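Local coordinates for protein polyketide synthase PksR (Bacillus subtilis, PDB 4U3V) that takes part in intermediate steps of bacillaene synthesis, this piece being its double-hotdog enoyl-isomerase domain, at residues D33-D38 and H199-S204; E39-G44 and G168-T173; S60-A65 and I108-M113. One frame throughout, in Å; residues are numbered along the deposited sequence.

Contact 1: D33-D38 and H199-S204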
loop_
_atom_site.group_PDB
_atom_site.type_symbol
_atom_site.label_atom_id
_atom_site.label_comp_id
_atom_site.label_asym_id
_atom_site.label_seq_id
_atom_site.Cartn_x
_atom_site.Cartn_y
_atom_site.Cartn_z
ATOM N N ASP A 33 -15.057 -5.264 4.850
ATOM C CA ASP A 33 -14.287 -5.277 6.095
ATOM C C ASP A 33 -14.867 -4.139 6.972
ATOM O O ASP A 33 -15.665 -3.323 6.515
ATOM C CB ASP A 33 -12.766 -5.056 5.803
ATOM C CG ASP A 33 -11.838 -5.570 6.940
ATOM O OD1 ASP A 33 -12.319 -5.920 8.047
ATOM O OD2 ASP A 33 -10.597 -5.624 6.738
ATOM N N GLN A 34 -14.443 -4.091 8.225
ATOM C CA GLN A 34 -14.940 -3.066 9.158
ATOM C C GLN A 34 -13.765 -2.657 10.024
ATOM O O GLN A 34 -12.960 -3.489 10.435
ATOM C CB GLN A 34 -16.005 -3.621 10.111
ATOM C CG GLN A 34 -17.289 -4.075 9.478
ATOM C CD GLN A 34 -18.389 -4.173 10.520
ATOM O OE1 GLN A 34 -18.117 -4.314 11.709
ATOM N NE2 GLN A 34 -19.623 -4.096 10.068
ATOM N N PHE A 35 -13.712 -1.369 10.349
ATOM C CA PHE A 35 -12.589 -0.834 11.144
ATOM C C PHE A 35 -13.163 -0.003 12.282
ATOM O O PHE A 35 -14.022 0.849 12.067
ATOM C CB PHE A 35 -11.683 0.048 10.284
ATOM C CG PHE A 35 -10.958 -0.717 9.237
ATOM C CD1 PHE A 35 -9.788 -1.378 9.564
ATOM C CD2 PHE A 35 -11.530 -0.916 7.982
ATOM C CE1 PHE A 35 -9.114 -2.162 8.603
ATOM C CE2 PHE A 35 -10.863 -1.703 7.032
ATOM C CZ PHE A 35 -9.675 -2.333 7.349
ATOM N N THR A 36 -12.688 -0.269 13.488
ATOM C CA THR A 36 -13.260 0.408 14.672
ATOM C C THR A 36 -12.235 1.382 15.297
ATOM O O THR A 36 -11.023 1.227 15.155
ATOM C CB THR A 36 -13.736 -0.636 15.694
ATOM O OG1 THR A 36 -14.516 0.011 16.715
ATOM C CG2 THR A 36 -12.573 -1.347 16.327
ATOM N N TYR A 37 -12.722 2.417 15.975
ATOM C CA TYR A 37 -11.857 3.490 16.468
ATOM C C TYR A 37 -10.701 2.921 17.264
ATOM O O TYR A 37 -9.561 3.381 17.148
ATOM C CB TYR A 37 -12.661 4.442 17.371
ATOM C CG TYR A 37 -11.878 5.628 17.882
ATOM C CD1 TYR A 37 -11.602 6.716 17.044
ATOM C CD2 TYR A 37 -11.517 5.725 19.231
ATOM C CE1 TYR A 37 -10.928 7.832 17.511
ATOM C CE2 TYR A 37 -10.797 6.822 19.694
ATOM C CZ TYR A 37 -10.520 7.869 18.833
ATOM O OH TYR A 37 -9.886 9.010 19.289
ATOM N N ASP A 38 -10.998 1.968 18.131
ATOM C CA ASP A 38 -10.032 1.585 19.157
ATOM C C ASP A 38 -9.031 0.497 18.757
ATOM O O ASP A 38 -8.159 0.175 19.544
ATOM C CB ASP A 38 -10.738 1.143 20.438
ATOM C CG ASP A 38 -11.332 2.303 21.217
ATOM O OD1 ASP A 38 -10.879 3.452 21.032
ATOM O OD2 ASP A 38 -12.262 2.061 22.017
ATOM N N HIS A 199 -8.050 -8.898 10.336
ATOM C CA HIS A 199 -8.001 -8.496 8.946
ATOM C C HIS A 199 -7.138 -9.392 8.106
ATOM O O HIS A 199 -5.914 -9.262 8.113
ATOM C CB HIS A 199 -7.494 -7.062 8.841
ATOM C CG HIS A 199 -8.320 -6.073 9.634
ATOM N ND1 HIS A 199 -9.508 -5.598 9.194
ATOM C CD2 HIS A 199 -8.172 -5.611 10.945
ATOM C CE1 HIS A 199 -10.068 -4.841 10.167
ATOM N NE2 HIS A 199 -9.228 -4.814 11.213
ATOM N N HIS A 200 -7.782 -10.281 7.354
ATOM C CA HIS A 200 -7.079 -11.325 6.613
ATOM C C HIS A 200 -7.056 -10.891 5.179
ATOM O O HIS A 200 -8.106 -10.787 4.550
ATOM C CB HIS A 200 -7.863 -12.646 6.711
ATOM C CG HIS A 200 -8.017 -13.167 8.127
ATOM N ND1 HIS A 200 -7.031 -13.830 8.765
ATOM C CD2 HIS A 200 -9.062 -13.026 9.052
ATOM C CE1 HIS A 200 -7.427 -14.118 10.027
ATOM N NE2 HIS A 200 -8.673 -13.638 10.196
ATOM N N TYR A 201 -5.877 -10.578 4.661
ATOM C CA TYR A 201 -5.739 -10.154 3.270
ATOM C C TYR A 201 -4.641 -10.944 2.582
ATOM O O TYR A 201 -3.605 -11.224 3.204
ATOM C CB TYR A 201 -5.307 -8.674 3.213
ATOM C CG TYR A 201 -6.440 -7.720 3.511
ATOM C CD1 TYR A 201 -7.360 -7.404 2.527
ATOM C CD2 TYR A 201 -6.618 -7.194 4.788
ATOM C CE1 TYR A 201 -8.423 -6.532 2.780
ATOM C CE2 TYR A 201 -7.722 -6.378 5.082
ATOM C CZ TYR A 201 -8.577 -6.006 4.059
ATOM O OH TYR A 201 -9.684 -5.202 4.300
ATOM N N THR A 202 -4.850 -11.267 1.308
ATOM C CA THR A 202 -3.833 -11.999 0.521
ATOM C C THR A 202 -2.578 -11.148 0.370
ATOM O O THR A 202 -1.463 -11.619 0.618
ATOM C CB THR A 202 -4.352 -12.338 -0.877
ATOM O OG1 THR A 202 -5.476 -13.214 -0.760
ATOM C CG2 THR A 202 -3.242 -12.983 -1.738
ATOM N N VAL A 203 -2.789 -9.864 0.069
ATOM C CA VAL A 203 -1.711 -8.890 0.049
ATOM C C VAL A 203 -1.918 -7.905 1.194
ATOM O O VAL A 203 -2.927 -7.205 1.232
ATOM C CB VAL A 203 -1.670 -8.168 -1.319
ATOM C CG1 VAL A 203 -0.701 -7.001 -1.297
ATOM C CG2 VAL A 203 -1.321 -9.153 -2.434
ATOM N N SER A 204 -1.051 -7.986 2.197
ATOM C CA SER A 204 -1.279 -7.227 3.429
ATOM C C SER A 204 -1.236 -5.734 3.114
ATOM O O SER A 204 -0.297 -5.282 2.444
ATOM C CB SER A 204 -0.168 -7.519 4.411
ATOM O OG SER A 204 -0.385 -6.831 5.639
#
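Two hydrogen bonds converge on one carboxylate oxygen, OD2 of Asp33. His199 donates from ND1 at 2.7 Å to Asp33 OD2, in a nearly straight bond (165°) that leaves close to the imidazole plane and reaches the oxygen on its syn side. The hydroxyl of Tyr201 takes the anti lone pair of the same oxygen, with OH to Asp33 OD2 at 2.6 Å. Within the strand, the other carboxylate oxygen, OD1, accepts the backbone N of Gln34, so both oxygens of Asp33 are held and the rotation of the group is fixed. Asp33 turns its CG anti to the backbone N (chi1 -158°), which sends the carboxylate across to the two donors. With Asp33 at ND1 and Glu39 at NE2, the imidazole is gripped through both its nitrogens and its rotation is fixed.

The rings of Phe35 and His199 lie almost parallel (3°) but slid apart, with little overlap and centroids 4.5 Å from each other. Phe35 CE1 lies over one imidazole face, 3.2 Å from His199 CE1. At the edge of the imidazole sits the carbonyl O of Gln34.

Strand 31-36 pairs with strand 94-102. Loop 199-204 of the C-terminal hotdog leans on strand 31-36 and, through Tyr201, on helix 56-69 of the N-terminal one; Ser204 then N-caps helix 205-219.

Contact 2: E39-G44 and G168-T173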
loop_
_atom_site.group_PDB
_atom_site.type_symbol
_atom_site.label_atom_id
_atom_site.label_comp_id
_atom_site.label_asym_id
_atom_site.label_seq_id
_atom_site.Cartn_x
_atom_site.Cartn_y
_atom_site.Cartn_z
ATOM N N GLU A 39 -9.176 -0.128 17.589
ATOM C CA GLU A 39 -8.261 -1.225 17.258
ATOM C C GLU A 39 -6.866 -0.713 16.784
ATOM O O GLU A 39 -6.745 0.427 16.313
ATOM C CB GLU A 39 -8.894 -2.134 16.204
ATOM C CG GLU A 39 -9.030 -1.479 14.843
ATOM C CD GLU A 39 -9.573 -2.454 13.831
ATOM O OE1 GLU A 39 -10.775 -2.358 13.503
ATOM O OE2 GLU A 39 -8.820 -3.372 13.420
ATOM N N PRO A 40 -5.806 -1.531 16.945
ATOM C CA PRO A 40 -4.443 -1.017 16.688
ATOM C C PRO A 40 -4.210 -0.533 15.245
ATOM O O PRO A 40 -3.527 0.460 15.036
ATOM C CB PRO A 40 -3.542 -2.220 17.007
ATOM C CG PRO A 40 -4.325 -3.044 17.980
ATOM C CD PRO A 40 -5.791 -2.797 17.705
ATOM N N TYR A 41 -4.871 -1.155 14.268
ATOM C CA TYR A 41 -4.768 -0.681 12.873
ATOM C C TYR A 41 -5.222 0.785 12.714
ATOM O O TYR A 41 -4.705 1.518 11.865
ATOM C CB TYR A 41 -5.608 -1.592 11.981
ATOM C CG TYR A 41 -5.378 -1.396 10.490
ATOM C CD1 TYR A 41 -4.392 -2.111 9.831
ATOM C CD2 TYR A 41 -6.169 -0.515 9.749
ATOM C CE1 TYR A 41 -4.215 -1.979 8.460
ATOM C CE2 TYR A 41 -6.028 -0.406 8.376
ATOM C CZ TYR A 41 -5.023 -1.118 7.743
ATOM O OH TYR A 41 -4.898 -1.057 6.357
ATOM N N VAL A 42 -6.208 1.214 13.522
ATOM C CA VAL A 42 -6.789 2.546 13.393
ATOM C C VAL A 42 -6.067 3.516 14.329
ATOM O O VAL A 42 -5.748 4.638 13.909
ATOM C CB VAL A 42 -8.308 2.535 13.708
ATOM C CG1 VAL A 42 -8.910 3.937 13.627
ATOM C CG2 VAL A 42 -9.014 1.636 12.705
ATOM N N GLN A 43 -5.813 3.054 15.558
ATOM C CA GLN A 43 -5.046 3.847 16.553
ATOM C C GLN A 43 -3.672 4.184 15.985
ATOM O O GLN A 43 -3.092 5.227 16.296
ATOM C CB GLN A 43 -4.785 3.035 17.821
ATOM C CG GLN A 43 -5.983 2.768 18.700
ATOM C CD GLN A 43 -5.610 1.930 19.907
ATOM O OE1 GLN A 43 -4.870 0.946 19.793
ATOM N NE2 GLN A 43 -6.105 2.325 21.077
ATOM N N GLY A 44 -3.158 3.286 15.152
ATOM C CA GLY A 44 -1.800 3.424 14.608
ATOM C C GLY A 44 -1.501 4.386 13.468
ATOM O O GLY A 44 -0.349 4.477 13.006
ATOM N N GLY A 168 1.598 4.039 14.866
ATOM C CA GLY A 168 1.631 2.986 15.873
ATOM C C GLY A 168 2.570 1.837 15.545
ATOM O O GLY A 168 3.021 1.688 14.410
ATOM N N GLU A 169 2.868 0.995 16.530
ATOM C CA GLU A 169 3.920 -0.017 16.348
ATOM C C GLU A 169 3.649 -1.112 15.310
ATOM O O GLU A 169 4.584 -1.670 14.733
ATOM C CB GLU A 169 4.279 -0.698 17.674
ATOM C CG GLU A 169 4.717 0.265 18.767
ATOM C CD GLU A 169 6.047 0.938 18.464
ATOM O OE1 GLU A 169 7.036 0.202 18.245
ATOM O OE2 GLU A 169 6.093 2.195 18.406
ATOM N N LEU A 170 2.378 -1.469 15.131
ATOM C CA LEU A 170 1.937 -2.337 14.039
ATOM C C LEU A 170 2.602 -2.017 12.680
ATOM O O LEU A 170 2.887 -2.933 11.898
ATOM C CB LEU A 170 0.414 -2.156 13.872
ATOM C CG LEU A 170 -0.253 -3.088 12.864
ATOM C CD1 LEU A 170 0.067 -4.539 13.222
ATOM C CD2 LEU A 170 -1.761 -2.872 12.723
ATOM N N PHE A 171 2.624 -0.730 12.348
ATOM C CA PHE A 171 3.103 -0.253 11.015
ATOM C C PHE A 171 4.635 -0.165 10.920
ATOM O O PHE A 171 5.192 0.051 9.826
ATOM C CB PHE A 171 2.466 1.102 10.665
ATOM C CG PHE A 171 0.969 1.034 10.459
ATOM C CD1 PHE A 171 0.440 0.400 9.342
ATOM C CD2 PHE A 171 0.093 1.566 11.404
ATOM C CE1 PHE A 171 -0.935 0.274 9.162
ATOM C CE2 PHE A 171 -1.282 1.467 11.219
ATOM C CZ PHE A 171 -1.800 0.801 10.110
ATOM N N LYS A 172 5.327 -0.292 12.052
ATOM C CA LYS A 172 6.792 -0.143 12.058
ATOM C C LYS A 172 7.492 -1.428 11.619
ATOM O O LYS A 172 8.046 -2.164 12.440
ATOM C CB LYS A 172 7.274 0.297 13.442
ATOM C CG LYS A 172 6.671 1.623 13.860
ATOM C CD LYS A 172 7.351 2.250 15.068
ATOM C CE LYS A 172 6.805 3.645 15.291
ATOM N NZ LYS A 172 7.204 4.229 16.598
ATOM N N THR A 173 7.484 -1.685 10.318
ATOM C CA THR A 173 7.906 -2.952 9.758
ATOM C C THR A 173 9.337 -2.910 9.217
ATOM O O THR A 173 9.868 -3.933 8.799
ATOM C CB THR A 173 7.000 -3.334 8.594
ATOM O OG1 THR A 173 7.017 -2.271 7.639
ATOM C CG2 THR A 173 5.565 -3.516 9.060
#
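Phe171 lays its CZ over one face of the Tyr41 ring, toward the rim, with CZ to Tyr41 CD1 at 3.9 Å. The two rings meet obliquely, their planes 56° apart and their centroids separated by 5.4 Å. The same Phe171 ring points its edge at the backbone of the short helix 40-43, where the carbonyl O of Tyr41 lies near the ring plane, 3.5 Å from Phe171 CZ. This oxygen probably makes a mildly favourable match with the weakly positive ring-edge hydrogens. Just past the helix, the O of Gly44 comes within 3.4 Å of Phe171 CD2. With CG anti to the carbonyl carbon (chi1 -66°), the side chain of Phe171 carries its ring across to the face of Tyr41.

Leu170 adds a second apolar touch through one branch: its CD2 approaches the backbone of the helix, 3.7 Å from Tyr41 CA, and also meets the start of the Tyr41 side chain.

A single hydrogen bond crosses between the backbones. Gly168 N donates to Gly44 O at 2.7 Å, nearly straight at the hydrogen (166°), with the donor tilted out of the carbonyl plane. Here the chains come close, the CA atoms of Gly44 and Gly168 being 3.7 Å apart. Neither glycine has a side chain, and the two backbones lie directly against each other, with Phe171 beside Gly44.

The Tyr41 hydroxyl bonds to Thr57, and its ring also meets Phe35. Helix 205-219 borders both aromatic residues, through Pro205 at Tyr41 and through Leu206 and Asn209 at Phe171. The bond between the glycines lies next to the pairing of strands 45-47 and 166-167, one from each hotdog fold.

Contact 3: S60-A65 and I108-M113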
loop_
_atom_site.group_PDB
_atom_site.type_symbol
_atom_site.label_atom_id
_atom_site.label_comp_id
_atom_site.label_asym_id
_atom_site.label_seq_id
_atom_site.Cartn_x
_atom_site.Cartn_y
_atom_site.Cartn_z
ATOM N N SER A 60 -5.330 -3.381 -0.975
ATOM C CA SER A 60 -5.575 -4.747 -0.472
ATOM C C SER A 60 -7.032 -5.208 -0.695
ATOM O O SER A 60 -7.274 -6.389 -1.023
ATOM C CB SER A 60 -5.235 -4.827 1.017
ATOM O OG SER A 60 -3.797 -4.665 1.199
ATOM N N LEU A 61 -7.992 -4.322 -0.431
ATOM C CA LEU A 61 -9.425 -4.607 -0.726
ATOM C C LEU A 61 -9.654 -4.798 -2.214
ATOM O O LEU A 61 -10.421 -5.681 -2.639
ATOM C CB LEU A 61 -10.326 -3.471 -0.217
ATOM C CG LEU A 61 -10.577 -3.506 1.286
ATOM C CD1 LEU A 61 -11.167 -2.175 1.759
ATOM C CD2 LEU A 61 -11.525 -4.674 1.576
ATOM N N ALA A 62 -8.974 -3.999 -3.030
ATOM C CA ALA A 62 -9.113 -4.189 -4.497
ATOM C C ALA A 62 -8.611 -5.557 -4.997
ATOM O O ALA A 62 -9.279 -6.190 -5.822
ATOM C CB ALA A 62 -8.451 -3.054 -5.276
ATOM N N ILE A 63 -7.536 -6.058 -4.404
ATOM C CA ILE A 63 -6.958 -7.367 -4.739
ATOM C C ILE A 63 -7.889 -8.504 -4.285
ATOM O O ILE A 63 -8.112 -9.484 -5.011
ATOM C CB ILE A 63 -5.576 -7.517 -4.117
ATOM C CG1 ILE A 63 -4.601 -6.577 -4.852
ATOM C CG2 ILE A 63 -5.112 -8.961 -4.140
ATOM C CD1 ILE A 63 -3.280 -6.393 -4.129
ATOM N N GLU A 64 -8.479 -8.362 -3.102
ATOM C CA GLU A 64 -9.500 -9.319 -2.684
ATOM C C GLU A 64 -10.677 -9.387 -3.647
ATOM O O GLU A 64 -11.207 -10.482 -3.880
ATOM C CB GLU A 64 -10.012 -9.013 -1.275
ATOM C CG GLU A 64 -8.957 -9.197 -0.211
ATOM C CD GLU A 64 -8.332 -10.576 -0.244
ATOM O OE1 GLU A 64 -9.063 -11.547 -0.546
ATOM O OE2 GLU A 64 -7.100 -10.685 -0.065
ATOM N N ALA A 65 -11.138 -8.231 -4.117
ATOM C CA ALA A 65 -12.279 -8.159 -5.010
ATOM C C ALA A 65 -11.927 -8.843 -6.320
ATOM O O ALA A 65 -12.741 -9.591 -6.859
ATOM C CB ALA A 65 -12.717 -6.742 -5.259
ATOM N N ILE A 108 -13.344 -3.974 -15.995
ATOM C CA ILE A 108 -13.956 -4.120 -14.675
ATOM C C ILE A 108 -13.490 -3.003 -13.744
ATOM O O ILE A 108 -12.316 -2.931 -13.381
ATOM C CB ILE A 108 -13.588 -5.471 -14.044
ATOM C CG1 ILE A 108 -13.831 -6.615 -15.050
ATOM C CG2 ILE A 108 -14.380 -5.678 -12.762
ATOM C CD1 ILE A 108 -12.918 -7.820 -14.874
ATOM N N GLU A 109 -14.415 -2.133 -13.378
ATOM C CA GLU A 109 -14.144 -1.072 -12.430
ATOM C C GLU A 109 -14.439 -1.515 -10.985
ATOM O O GLU A 109 -15.486 -2.102 -10.701
ATOM C CB GLU A 109 -14.988 0.131 -12.812
ATOM C CG GLU A 109 -14.805 1.360 -11.956
ATOM C CD GLU A 109 -15.357 2.595 -12.635
ATOM O OE1 GLU A 109 -15.620 2.525 -13.854
ATOM O OE2 GLU A 109 -15.537 3.627 -11.955
ATOM N N LEU A 110 -13.532 -1.202 -10.061
ATOM C CA LEU A 110 -13.756 -1.495 -8.643
ATOM C C LEU A 110 -14.092 -0.196 -7.926
ATOM O O LEU A 110 -13.363 0.785 -8.043
ATOM C CB LEU A 110 -12.501 -2.097 -8.002
ATOM C CG LEU A 110 -12.016 -3.440 -8.560
ATOM C CD1 LEU A 110 -10.668 -3.804 -7.959
ATOM C CD2 LEU A 110 -13.035 -4.541 -8.332
ATOM N N GLN A 111 -15.188 -0.189 -7.175
ATOM C CA GLN A 111 -15.482 0.914 -6.292
ATOM C C GLN A 111 -15.369 0.489 -4.822
ATOM O O GLN A 111 -16.095 -0.382 -4.369
ATOM C CB GLN A 111 -16.900 1.396 -6.534
ATOM C CG GLN A 111 -17.082 1.977 -7.913
ATOM C CD GLN A 111 -18.058 3.120 -7.898
ATOM O OE1 GLN A 111 -19.199 2.969 -8.332
ATOM N NE2 GLN A 111 -17.648 4.244 -7.315
ATOM N N ILE A 112 -14.431 1.082 -4.107
ATOM C CA ILE A 112 -14.311 0.838 -2.681
ATOM C C ILE A 112 -15.095 1.920 -1.973
ATOM O O ILE A 112 -14.710 3.097 -1.986
ATOM C CB ILE A 112 -12.840 0.915 -2.197
ATOM C CG1 ILE A 112 -11.895 0.078 -3.072
ATOM C CG2 ILE A 112 -12.758 0.500 -0.743
ATOM C CD1 ILE A 112 -12.362 -1.322 -3.314
ATOM N N MET A 113 -16.178 1.514 -1.309
ATOM C CA MET A 113 -17.099 2.458 -0.678
ATOM C C MET A 113 -17.020 2.275 0.819
ATOM O O MET A 113 -16.718 1.184 1.315
ATOM C CB MET A 113 -18.553 2.159 -1.111
ATOM C CG MET A 113 -18.725 1.880 -2.599
ATOM S SD MET A 113 -18.679 3.451 -3.475
ATOM C CE MET A 113 -20.215 4.244 -2.971
#
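This is a buried helix-on-sheet contact between aliphatic side chains within the N-terminal hotdog fold, where helix 56-69 lies against strand 108-116 as the "sausage" lies in its curved antiparallel "bun". The axes of the short segments approach to 9.3 Å, and their N-to-C directions make an angle of 130°, so the helix runs aslant across the strand. Alternate strand residues, Leu110 and Ile112, point toward the helix, which answers with Leu61, Ala62 and Ala65.

Leu110 divides its two methyls between two alanines about one helical turn apart. Its CD1 meets Ala62 CB at 3.6 Å and comes to 3.5 Å from Ala62 O, while its CD2 reaches Ala65 CB at 3.8 Å. The fork is presented to the helix by CG lying anti to the carbonyl carbon (chi1 -62°) and an extended chi2 of 172°. With methyl groups as the helix partners, the leucine can approach close to the backbone. Ile112 uses its shorter branch on Leu61: CG2 to Leu61 CD1 is 4.0 Å, the side chains passing each other at a slant. The longer branch turns toward the helix backbone, its CD1 4.3 Å from Ala62 N.

Around the contact, Leu61 and Ala65 also touch Leu97 and Ala99 of strand 94-102, and Ala62 touches Ile78 of strand 75-83. No hydrogen bond joins helix and strand; with only aliphatic side chains at the interface, their hold on each other comes from van der Waals contact and the exclusion of water.

In the fold
Along the chain the contacts bridge progressively shorter spans: contact 1 encloses contact 2, which encloses contact 3. Contact 3 lies inside the N-terminal hotdog fold, whereas contacts 1 and 2 each tie that fold to the C-terminal one, so both contribute to the junction between the two halves of the double hotdog. Centres of contacts 1 and 2 are 12 Å apart, linked by strand 31-36 running on into helix 40-43; those of contacts 1 and 3 are 14 Å apart, touching where loop 199-204 meets helix 56-69. Contacts 2 and 3, with centres 23 Å apart, do not touch. Contact 1 therefore connects the other two.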